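Local structure of uncharacterized bacterial lipoprotein (Bacteroides thetaiotaomicron VPI-5482, 3GF6) at residues Phe35-Val41 against Arg208-Tyr214; Met60-Gln66 against Gly77-Leu83; Val134-Ser140 against Glu152-Gly158. The protein is of unknown function, but is a predicted lipoprotein of a gut bacterium whose all-beta fold is built on two antiparallel sheets. All coordinates share one frame; numbering follows the deposited sequence.

Contact 1. Residues Phe35-Val41 against Arg208-Tyr214; sequences FNEEDYV and RIDKESY. With EDO (1,2-ethanediol), chain F; EDO (1,2-ethanediol), chain G.
The carboxylate of D39 takes hold of the opposite backbone at K211, the second residue of a tight turn: K211 N donates to D39 OD1 over 2.8 Å, meeting the oxygen on its anti side and somewhat out of the carboxylate plane. D39 CG is anti to its own carbonyl carbon (chi1 -60°), which leads the acid alongside D210 and up to that N-H. K211 in turn lays its CB against E38 C at 3.4 Å, while a water joins its NZ to D39 OD1 and E212 OE1. Beside this polar end lies an apolar one. I209 CB sits over one face of the Y40 ring, 4.0 Å from the ring centroid, a CH-pi contact. The same pair exchanges backbone bonds, Y40 N to I209 O and I209 N to Y40 O, each 2.9 Å. The ring's hydroxyl goes on to K64 and S81. Further along, N36 ND2 reaches S213 O from above the carbonyl plane, at 2.9 Å. D39 OD2 and D210 OD1 are two acids only 4.1 Å apart, and R208 NE answers the second in its guanidinium plane, at 2.8 Å. A leucine in place of R208 would probably cost D210 OD1 and E121 the charge they share, leaving D210 its bridge to K119 through OD2 and the two carboxylates less well screened from each other. Two antiparallel bridges thus give way to a type I turn from D210 to S213 facing the loop N36-D39, the pattern of a sandwich sheet in which strands 29-35 and 40-46 both pair with the interrupted strand 203-219.

Contact 2. Residues Met60-Gln66 against Gly77-Leu83; sequences MIDLKNQ and GVGKSKL
With OG anti to its carbonyl carbon (chi1 -63°), S81 turns its hydroxyl to the backbone of K64, and K64, its CG placed likewise (chi1 -61°), stretches straight past G79 and K80. K64 N donates to S81 OG over 3.0 Å, while the same hydroxyl meets Y40 OH. The extended lysine packs its CD 3.5 Å from K80 O, and two waters carry NZ on to V78 O and K80 O. The pairing here illustrates an antiparallel ladder that ends early: strands 56-62 and 82-85 are joined at I61-L83 and D62-K82, then separate, with the serine hydroxyl taking up an N-H. Beyond the strands the two segments meet again at a single bridge, N65 with V78, where N65 N donates to G77 O and G79 N to N65 O, both at 2.9 Å. G79 has backbone angles that call for glycine, and a side chain would also press on K64 CD. D62 and K82 run side by side; D62 OD2 touches K82 CE at 3.2 Å, and a water held by K82 NZ donates weakly to that oxygen. I61 CD1 meets L83 CB at 3.7 Å, and I61 also packs on L42 and L207 of the other sheet.

Contact 3. Residues Val134-Ser140 against Glu152-Gly158; sequences VYAQLAS and EVFMCKG
Backbone hydrogen bonds frame this contact between A136, L138 and S140 and their partners across the ladder. A136 and K157 exchange a reciprocal pair, and S140 N closes the far end on E152 O at 2.8 Å. Between them L138 O accepts twice, from M155 N at 3.0 Å and from F154 N at 2.9 Å: two residues face one, a classic beta bulge that shifts the register by one. Apolar contacts follow the alternation of the strands. L138 CB lies 3.9 Å from M155 CB, and the selenomethionine, bent at chi3 (71°), brings CE back to A136 CB. At the bulge the F154 side chain sets out toward the partner strand, and CZ of its ring packs on S140 CB. Sulfur supplies a third kind: C156 SG approaches the Y135 ring obliquely, 3.8 Å from CD2 of that ring. Among polar atoms, E152 O stands over the centre of one F154 ring face. Q137 crosses V153 at about a right angle, with OE1 3.7 Å from V153 CG1, and that oxygen is buried without a clear hydrogen-bonding partner. With six backbone bonds and no clear side-chain hydrogen bond across the pair, cohesion probably rests on the ladder and close apolar fit.

Contact 3 is the buried one, in the sheet that also holds strand 56-62 of contact 2; contacts 1 and 2 are only partly buried. The difference shows in their chemistry: an almost unbroken ladder with apolar side chains in contact 3, against short ladders eked out by carboxylate, hydroxyl, lysine and water in the other two. Contact 1 belongs to the opposite sheet, yet it touches contact 2 directly, since Y40 OH reaches both K64 O and S81 OG, and N36 bonds to N65 and Q66. Through these mostly loop residues contacts 1 and 2 probably join the two sheets, whereas contact 3 stays about 9 Å from contact 1 at the nearest atoms.

Contact 1. Residues Phe35-Val41 against Arg208-Tyr214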
loop_
_atom_site.group_PDB
_atom_site.type_symbol
_atom_site.label_atom_id
_atom_site.label_comp_id
_atom_site.label_asym_id
_atom_site.label_seq_id
_atom_site.Cartn_x
_atom_site.Cartn_y
_atom_site.Cartn_z
ATOM N N PHE A 35 9.582 10.992 2.886
ATOM C CA PHE A 35 10.762 10.297 2.426
ATOM C C PHE A 35 11.505 9.694 3.618
ATOM O O PHE A 35 11.010 9.707 4.758
ATOM C CB PHE A 35 11.654 11.230 1.592
ATOM C CG PHE A 35 12.146 12.428 2.330
ATOM C CD1 PHE A 35 11.347 13.562 2.429
ATOM C CD2 PHE A 35 13.415 12.440 2.902
ATOM C CE1 PHE A 35 11.817 14.706 3.132
ATOM C CE2 PHE A 35 13.884 13.574 3.580
ATOM C CZ PHE A 35 13.080 14.704 3.687
ATOM N N ASN A 36 12.687 9.158 3.350
ATOM C CA ASN A 36 13.435 8.439 4.382
ATOM C C ASN A 36 14.921 8.741 4.277
ATOM O O ASN A 36 15.432 9.011 3.188
ATOM C CB ASN A 36 13.243 6.937 4.222
ATOM C CG ASN A 36 11.799 6.471 4.432
ATOM O OD1 ASN A 36 11.325 6.275 5.578
ATOM N ND2 ASN A 36 11.127 6.224 3.336
ATOM N N GLU A 37 15.606 8.657 5.418
ATOM C CA GLU A 37 17.057 8.808 5.498
ATOM C C GLU A 37 17.752 7.491 5.761
ATOM O O GLU A 37 18.960 7.384 5.612
ATOM C CB GLU A 37 17.435 9.816 6.583
ATOM C CG GLU A 37 16.948 11.251 6.280
ATOM C CD GLU A 37 17.263 12.228 7.406
ATOM O OE1 GLU A 37 18.126 11.911 8.235
ATOM O OE2 GLU A 37 16.636 13.288 7.468
ATOM N N GLU A 38 16.997 6.496 6.179
ATOM C CA GLU A 38 17.528 5.162 6.377
ATOM C C GLU A 38 16.404 4.150 6.211
ATOM O O GLU A 38 15.204 4.503 6.185
ATOM C CB GLU A 38 18.135 5.039 7.763
ATOM C CG GLU A 38 17.177 5.213 8.867
ATOM C CD GLU A 38 17.859 5.212 10.255
ATOM O OE1 GLU A 38 19.086 5.063 10.314
ATOM O OE2 GLU A 38 17.155 5.361 11.277
ATOM N N ASP A 39 16.806 2.896 6.061
ATOM C CA ASP A 39 15.828 1.809 5.986
ATOM C C ASP A 39 15.154 1.639 7.347
ATOM O O ASP A 39 15.740 1.916 8.411
ATOM C CB ASP A 39 16.486 0.452 5.717
ATOM C CG ASP A 39 17.276 0.377 4.420
ATOM O OD1 ASP A 39 17.205 1.230 3.520
ATOM O OD2 ASP A 39 18.026 -0.613 4.333
ATOM N N TYR A 40 13.954 1.091 7.345
ATOM C CA TYR A 40 13.350 0.648 8.636
ATOM C C TYR A 40 12.554 -0.636 8.457
ATOM O O TYR A 40 12.236 -1.012 7.327
ATOM C CB TYR A 40 12.522 1.758 9.264
ATOM C CG TYR A 40 11.185 2.033 8.617
ATOM C CD1 TYR A 40 10.051 1.326 9.009
ATOM C CD2 TYR A 40 11.052 2.990 7.613
ATOM C CE1 TYR A 40 8.835 1.560 8.442
ATOM C CE2 TYR A 40 9.837 3.242 7.046
ATOM C CZ TYR A 40 8.718 2.499 7.447
ATOM O OH TYR A 40 7.482 2.741 6.892
ATOM N N VAL A 41 12.271 -1.319 9.561
ATOM C CA VAL A 41 11.580 -2.590 9.438
ATOM C C VAL A 41 10.351 -2.646 10.348
ATOM O O VAL A 41 10.478 -2.508 11.572
ATOM C CB VAL A 41 12.531 -3.738 9.751
ATOM C CG1 VAL A 41 11.808 -5.093 9.673
ATOM C CG2 VAL A 41 13.757 -3.720 8.772
ATOM N N ARG A 208 10.402 -4.650 5.443
ATOM C CA ARG A 208 11.447 -3.606 5.290
ATOM C C ARG A 208 11.034 -2.561 4.275
ATOM O O ARG A 208 10.624 -2.889 3.160
ATOM C CB ARG A 208 12.789 -4.200 4.919
ATOM C CG ARG A 208 13.904 -3.144 4.881
ATOM C CD ARG A 208 15.245 -3.715 4.522
ATOM N NE ARG A 208 15.286 -4.305 3.195
ATOM C CZ ARG A 208 15.295 -5.614 2.917
ATOM N NH1 ARG A 208 15.240 -6.535 3.881
ATOM N NH2 ARG A 208 15.354 -6.006 1.648
ATOM N N ILE A 209 11.097 -1.284 4.672
ATOM C CA ILE A 209 10.886 -0.167 3.753
ATOM C C ILE A 209 12.281 0.453 3.609
ATOM O O ILE A 209 12.888 0.921 4.610
ATOM C CB ILE A 209 9.898 0.867 4.294
ATOM C CG1 ILE A 209 8.512 0.231 4.461
ATOM C CG2 ILE A 209 9.893 2.148 3.411
ATOM C CD1 ILE A 209 7.829 -0.255 3.115
ATOM N N ASP A 210 12.796 0.388 2.380
ATOM C CA ASP A 210 14.146 0.872 2.086
ATOM C C ASP A 210 14.128 2.390 2.047
ATOM O O ASP A 210 13.113 3.043 1.718
ATOM C CB ASP A 210 14.696 0.319 0.773
ATOM C CG ASP A 210 15.083 -1.170 0.853
ATOM O OD1 ASP A 210 14.926 -1.815 1.881
ATOM O OD2 ASP A 210 15.534 -1.711 -0.163
ATOM N N LYS A 211 15.290 2.951 2.320
ATOM C CA LYS A 211 15.460 4.402 2.430
ATOM C C LYS A 211 15.110 5.165 1.149
ATOM O O LYS A 211 14.796 6.332 1.220
ATOM C CB LYS A 211 16.884 4.729 2.895
ATOM C CG LYS A 211 17.934 4.729 1.846
ATOM C CD LYS A 211 19.333 4.945 2.456
ATOM C CE LYS A 211 20.205 3.715 2.338
ATOM N NZ LYS A 211 20.475 3.347 0.906
ATOM N N GLU A 212 15.155 4.500 -0.013
ATOM C CA GLU A 212 14.809 5.116 -1.285
ATOM C C GLU A 212 13.301 5.390 -1.433
ATOM O O GLU A 212 12.904 6.132 -2.305
ATOM C CB GLU A 212 15.238 4.230 -2.461
ATOM C CG GLU A 212 16.749 4.100 -2.673
ATOM C CD GLU A 212 17.451 3.117 -1.759
ATOM O OE1 GLU A 212 16.846 2.372 -0.955
ATOM O OE2 GLU A 212 18.675 3.116 -1.837
ATOM N N SER A 213 12.459 4.790 -0.589
ATOM C CA SER A 213 11.027 4.957 -0.708
ATOM C C SER A 213 10.653 6.403 -0.395
ATOM O O SER A 213 11.210 7.019 0.515
ATOM C CB SER A 213 10.280 3.996 0.202
ATOM O OG SER A 213 10.614 2.640 -0.045
ATOM N N TYR A 214 9.730 6.940 -1.185
ATOM C CA TYR A 214 9.208 8.295 -0.990
ATOM C C TYR A 214 7.844 8.444 -1.640
ATOM O O TYR A 214 7.459 7.654 -2.507
ATOM C CB TYR A 214 10.151 9.366 -1.573
ATOM C CG TYR A 214 10.122 9.493 -3.069
ATOM C CD1 TYR A 214 9.233 10.368 -3.690
ATOM C CD2 TYR A 214 10.973 8.735 -3.859
ATOM C CE1 TYR A 214 9.181 10.491 -5.075
ATOM C CE2 TYR A 214 10.967 8.845 -5.239
ATOM C CZ TYR A 214 10.047 9.714 -5.846
ATOM O OH TYR A 214 10.052 9.857 -7.186
HETATM C C1 EDO F . 15.335 -8.800 7.160
HETATM O O1 EDO F . 15.824 -8.897 5.808
HETATM C C2 EDO F . 14.513 -7.526 7.300
HETATM O O2 EDO F . 15.207 -6.403 6.724
HETATM C C1 EDO G . 8.427 8.306 -9.477
HETATM O O1 EDO G . 9.433 7.597 -8.744
HETATM C C2 EDO G . 9.036 8.677 -10.831
HETATM O O2 EDO G . 9.322 10.075 -10.867
HETATM O O HOH W 1 13.418 8.486 0.509
HETATM O O HOH W 2 18.410 0.975 1.086
HETATM O O HOH W 3 18.041 -2.434 2.230
#

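Contact 2. Residues Met60-Gln66 against Gly77-Leu83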
loop_
_atom_site.group_PDB
_atom_site.type_symbol
_atom_site.label_atom_id
_atom_site.label_comp_id
_atom_site.label_asym_id
_atom_site.label_seq_id
_atom_site.Cartn_x
_atom_site.Cartn_y
_atom_site.Cartn_z
HETATM N N MSE A 60 -3.486 -5.825 5.966
HETATM C CA MSE A 60 -3.054 -4.773 5.110
HETATM C C MSE A 60 -2.041 -3.876 5.815
HETATM O O MSE A 60 -1.916 -3.890 7.042
HETATM C CB MSE A 60 -4.245 -3.970 4.549
HETATM C CG MSE A 60 -4.973 -3.270 5.573
HETATM SE SE MSE A 60 -4.378 -1.412 5.787
HETATM C CE MSE A 60 -5.965 -1.118 6.871
ATOM N N ILE A 61 -1.306 -3.141 4.983
ATOM C CA ILE A 61 -0.237 -2.274 5.464
ATOM C C ILE A 61 -0.604 -0.841 5.099
ATOM O O ILE A 61 -0.929 -0.505 3.933
ATOM C CB ILE A 61 1.135 -2.616 4.836
ATOM C CG1 ILE A 61 1.498 -4.081 5.042
ATOM C CG2 ILE A 61 2.239 -1.651 5.393
ATOM C CD1 ILE A 61 1.552 -4.507 6.485
ATOM N N ASP A 62 -0.565 0.035 6.104
ATOM C CA ASP A 62 -0.627 1.487 5.862
ATOM C C ASP A 62 0.802 1.903 5.547
ATOM O O ASP A 62 1.691 1.780 6.396
ATOM C CB ASP A 62 -1.117 2.274 7.090
ATOM C CG ASP A 62 -2.623 2.106 7.352
ATOM O OD1 ASP A 62 -3.356 1.481 6.567
ATOM O OD2 ASP A 62 -3.081 2.585 8.396
ATOM N N LEU A 63 1.030 2.406 4.341
ATOM C CA LEU A 63 2.389 2.690 3.861
ATOM C C LEU A 63 2.793 4.110 4.233
ATOM O O LEU A 63 2.104 5.083 3.900
ATOM C CB LEU A 63 2.484 2.511 2.358
ATOM C CG LEU A 63 2.407 1.041 1.902
ATOM C CD1 LEU A 63 2.161 1.082 0.384
ATOM C CD2 LEU A 63 3.652 0.272 2.251
ATOM N N LYS A 64 3.912 4.221 4.936
ATOM C CA LYS A 64 4.360 5.504 5.455
ATOM C C LYS A 64 5.876 5.639 5.291
ATOM O O LYS A 64 6.575 4.634 5.225
ATOM C CB LYS A 64 3.998 5.642 6.948
ATOM C CG LYS A 64 2.503 5.579 7.209
ATOM C CD LYS A 64 2.159 5.803 8.690
ATOM C CE LYS A 64 0.665 5.577 8.856
ATOM N NZ LYS A 64 0.194 5.820 10.228
ATOM N N ASN A 65 6.360 6.889 5.274
ATOM C CA ASN A 65 7.784 7.213 5.276
ATOM C C ASN A 65 8.072 8.128 6.464
ATOM O O ASN A 65 7.212 8.946 6.805
ATOM C CB ASN A 65 8.232 7.854 3.954
ATOM C CG ASN A 65 7.903 6.978 2.751
ATOM O OD1 ASN A 65 8.364 5.859 2.682
ATOM N ND2 ASN A 65 7.104 7.497 1.795
ATOM N N GLN A 66 9.261 8.006 7.068
ATOM C CA GLN A 66 9.490 8.581 8.408
ATOM C C GLN A 66 9.683 10.101 8.420
ATOM O O GLN A 66 9.430 10.719 9.456
ATOM C CB GLN A 66 10.647 7.910 9.135
ATOM C CG GLN A 66 10.401 6.421 9.496
ATOM C CD GLN A 66 11.333 5.935 10.582
ATOM O OE1 GLN A 66 12.394 5.361 10.306
ATOM N NE2 GLN A 66 10.963 6.192 11.827
ATOM N N GLY A 77 0.710 9.881 5.661
ATOM C CA GLY A 77 1.799 9.154 5.079
ATOM C C GLY A 77 3.137 9.339 5.764
ATOM O O GLY A 77 4.136 8.827 5.284
ATOM N N VAL A 78 3.156 10.098 6.861
ATOM C CA VAL A 78 4.369 10.308 7.654
ATOM C C VAL A 78 4.349 9.428 8.880
ATOM O O VAL A 78 3.413 9.475 9.682
ATOM C CB VAL A 78 4.512 11.782 8.080
ATOM C CG1 VAL A 78 5.801 11.990 8.960
ATOM C CG2 VAL A 78 4.493 12.685 6.852
ATOM N N GLY A 79 5.369 8.598 8.996
ATOM C CA GLY A 79 5.537 7.744 10.160
ATOM C C GLY A 79 6.152 6.414 9.765
ATOM O O GLY A 79 6.855 6.328 8.766
ATOM N N LYS A 80 5.921 5.390 10.583
ATOM C CA LYS A 80 6.292 4.016 10.245
ATOM C C LYS A 80 5.041 3.255 9.785
ATOM O O LYS A 80 3.974 3.372 10.390
ATOM C CB LYS A 80 6.963 3.245 11.404
ATOM C CG LYS A 80 8.317 3.800 11.844
ATOM C CD LYS A 80 8.763 3.146 13.150
ATOM C CE LYS A 80 9.853 3.933 13.831
ATOM N NZ LYS A 80 10.312 3.270 15.094
ATOM N N SER A 81 5.195 2.506 8.700
ATOM C CA SER A 81 4.175 1.586 8.197
ATOM C C SER A 81 3.694 0.651 9.309
ATOM O O SER A 81 4.448 0.304 10.227
ATOM C CB SER A 81 4.751 0.778 7.022
ATOM O OG SER A 81 5.091 1.635 5.946
ATOM N N LYS A 82 2.429 0.270 9.249
ATOM C CA LYS A 82 1.846 -0.591 10.239
ATOM C C LYS A 82 0.888 -1.600 9.580
ATOM O O LYS A 82 0.382 -1.383 8.482
ATOM C CB LYS A 82 1.129 0.234 11.286
ATOM C CG LYS A 82 -0.067 0.915 10.778
ATOM C CD LYS A 82 -0.796 1.670 11.915
ATOM C CE LYS A 82 -2.017 2.357 11.373
ATOM N NZ LYS A 82 -2.732 3.138 12.453
ATOM N N LEU A 83 0.649 -2.673 10.287
ATOM C CA LEU A 83 -0.112 -3.827 9.820
ATOM C C LEU A 83 -1.413 -3.941 10.612
ATOM O O LEU A 83 -1.415 -3.891 11.862
ATOM C CB LEU A 83 0.739 -5.073 10.069
ATOM C CG LEU A 83 0.250 -6.475 9.706
ATOM C CD1 LEU A 83 1.437 -7.397 9.478
ATOM C CD2 LEU A 83 -0.791 -7.096 10.717
HETATM O O HOH W 4 -4.741 4.229 10.777
HETATM O O HOH W 5 0.760 8.715 10.514
HETATM O O HOH W 6 1.718 3.879 11.834
#

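Contact 3. Residues Val134-Ser140 against Glu152-Gly158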
loop_
_atom_site.group_PDB
_atom_site.type_symbol
_atom_site.label_atom_id
_atom_site.label_comp_id
_atom_site.label_asym_id
_atom_site.label_seq_id
_atom_site.Cartn_x
_atom_site.Cartn_y
_atom_site.Cartn_z
ATOM N N VAL A 134 -0.061 -10.665 -2.686
ATOM C CA VAL A 134 0.431 -9.384 -2.187
ATOM C C VAL A 134 0.348 -8.371 -3.320
ATOM O O VAL A 134 0.789 -8.650 -4.440
ATOM C CB VAL A 134 1.875 -9.453 -1.614
ATOM C CG1 VAL A 134 2.882 -10.142 -2.575
ATOM C CG2 VAL A 134 2.392 -8.058 -1.242
ATOM N N TYR A 135 -0.197 -7.208 -3.035
ATOM C CA TYR A 135 -0.186 -6.123 -3.999
ATOM C C TYR A 135 -0.161 -4.741 -3.373
ATOM O O TYR A 135 -0.668 -4.561 -2.265
ATOM C CB TYR A 135 -1.356 -6.221 -4.951
ATOM C CG TYR A 135 -2.758 -6.006 -4.425
ATOM C CD1 TYR A 135 -3.452 -7.018 -3.769
ATOM C CD2 TYR A 135 -3.414 -4.820 -4.646
ATOM C CE1 TYR A 135 -4.784 -6.829 -3.388
ATOM C CE2 TYR A 135 -4.728 -4.617 -4.236
ATOM C CZ TYR A 135 -5.396 -5.624 -3.608
ATOM O OH TYR A 135 -6.691 -5.436 -3.296
ATOM N N ALA A 136 0.430 -3.781 -4.108
ATOM C CA ALA A 136 0.486 -2.359 -3.736
ATOM C C ALA A 136 -0.558 -1.609 -4.544
ATOM O O ALA A 136 -0.751 -1.883 -5.739
ATOM C CB ALA A 136 1.906 -1.752 -3.943
ATOM N N GLN A 137 -1.277 -0.715 -3.879
ATOM C CA GLN A 137 -2.326 0.022 -4.551
ATOM C C GLN A 137 -2.453 1.473 -4.125
ATOM O O GLN A 137 -2.474 1.795 -2.939
ATOM C CB GLN A 137 -3.659 -0.688 -4.333
ATOM C CG GLN A 137 -4.805 -0.080 -5.067
ATOM C CD GLN A 137 -5.907 -1.078 -5.264
ATOM O OE1 GLN A 137 -5.887 -1.818 -6.234
ATOM N NE2 GLN A 137 -6.879 -1.116 -4.339
ATOM N N LEU A 138 -2.507 2.330 -5.146
ATOM C CA LEU A 138 -2.838 3.753 -4.999
ATOM C C LEU A 138 -4.195 3.924 -5.662
ATOM O O LEU A 138 -4.360 3.547 -6.808
ATOM C CB LEU A 138 -1.815 4.598 -5.720
ATOM C CG LEU A 138 -1.908 6.092 -5.598
ATOM C CD1 LEU A 138 -1.506 6.434 -4.115
ATOM C CD2 LEU A 138 -1.024 6.803 -6.706
ATOM N N ALA A 139 -5.142 4.512 -4.933
ATOM C CA ALA A 139 -6.545 4.554 -5.319
ATOM C C ALA A 139 -7.297 5.640 -4.563
ATOM O O ALA A 139 -6.883 6.052 -3.475
ATOM C CB ALA A 139 -7.207 3.185 -5.061
ATOM N N SER A 140 -8.412 6.078 -5.128
ATOM C CA SER A 140 -9.330 6.995 -4.433
ATOM C C SER A 140 -10.419 6.261 -3.623
ATOM O O SER A 140 -11.283 6.908 -3.096
ATOM C CB SER A 140 -9.927 7.982 -5.429
ATOM O OG SER A 140 -10.833 7.295 -6.263
ATOM N N GLU A 152 -11.205 4.429 -10.249
ATOM C CA GLU A 152 -10.672 4.942 -8.985
ATOM C C GLU A 152 -9.331 4.339 -8.571
ATOM O O GLU A 152 -8.641 4.859 -7.668
ATOM C CB GLU A 152 -11.684 4.680 -7.867
ATOM C CG GLU A 152 -12.951 5.519 -7.952
ATOM C CD GLU A 152 -14.035 4.990 -8.856
ATOM O OE1 GLU A 152 -13.911 3.853 -9.383
ATOM O OE2 GLU A 152 -15.036 5.745 -9.003
ATOM N N VAL A 153 -8.973 3.236 -9.204
ATOM C CA VAL A 153 -7.669 2.611 -8.989
ATOM C C VAL A 153 -6.651 3.231 -9.938
ATOM O O VAL A 153 -6.765 3.126 -11.178
ATOM C CB VAL A 153 -7.746 1.077 -9.130
ATOM C CG1 VAL A 153 -6.353 0.468 -9.142
ATOM C CG2 VAL A 153 -8.497 0.494 -7.940
ATOM N N PHE A 154 -5.670 3.908 -9.341
ATOM C CA PHE A 154 -4.658 4.674 -10.094
ATOM C C PHE A 154 -3.412 3.817 -10.386
ATOM O O PHE A 154 -2.802 3.921 -11.449
ATOM C CB PHE A 154 -4.262 5.957 -9.337
ATOM C CG PHE A 154 -5.424 6.893 -9.043
ATOM C CD1 PHE A 154 -6.478 7.042 -9.934
ATOM C CD2 PHE A 154 -5.488 7.571 -7.816
ATOM C CE1 PHE A 154 -7.552 7.891 -9.637
ATOM C CE2 PHE A 154 -6.556 8.402 -7.519
ATOM C CZ PHE A 154 -7.582 8.561 -8.425
HETATM N N MSE A 155 -3.039 2.977 -9.411
HETATM C CA MSE A 155 -1.886 2.100 -9.527
HETATM C C MSE A 155 -2.214 0.831 -8.782
HETATM O O MSE A 155 -2.676 0.847 -7.628
HETATM C CB MSE A 155 -0.601 2.709 -8.939
HETATM C CG MSE A 155 0.683 1.940 -9.280
HETATM SE SE MSE A 155 2.064 2.121 -7.925
HETATM C CE MSE A 155 1.277 1.038 -6.480
ATOM N N CYS A 156 -1.979 -0.288 -9.442
ATOM C CA CYS A 156 -2.158 -1.588 -8.803
ATOM C C CYS A 156 -1.072 -2.512 -9.332
ATOM O O CYS A 156 -1.036 -2.806 -10.523
ATOM C CB CYS A 156 -3.556 -2.172 -9.096
ATOM S SG CYS A 156 -3.871 -3.720 -8.220
ATOM N N LYS A 157 -0.192 -2.948 -8.448
ATOM C CA LYS A 157 0.918 -3.830 -8.790
ATOM C C LYS A 157 0.943 -5.009 -7.834
ATOM O O LYS A 157 1.228 -4.872 -6.623
ATOM C CB LYS A 157 2.269 -3.103 -8.822
ATOM C CG LYS A 157 2.401 -2.124 -10.007
ATOM C CD LYS A 157 3.598 -1.231 -9.895
ATOM C CE LYS A 157 3.530 -0.096 -10.962
ATOM N NZ LYS A 157 3.491 -0.509 -12.416
ATOM N N GLY A 158 0.618 -6.171 -8.382
ATOM C CA GLY A 158 0.588 -7.415 -7.623
ATOM C C GLY A 158 1.499 -8.524 -8.084
ATOM O O GLY A 158 1.950 -8.595 -9.242
#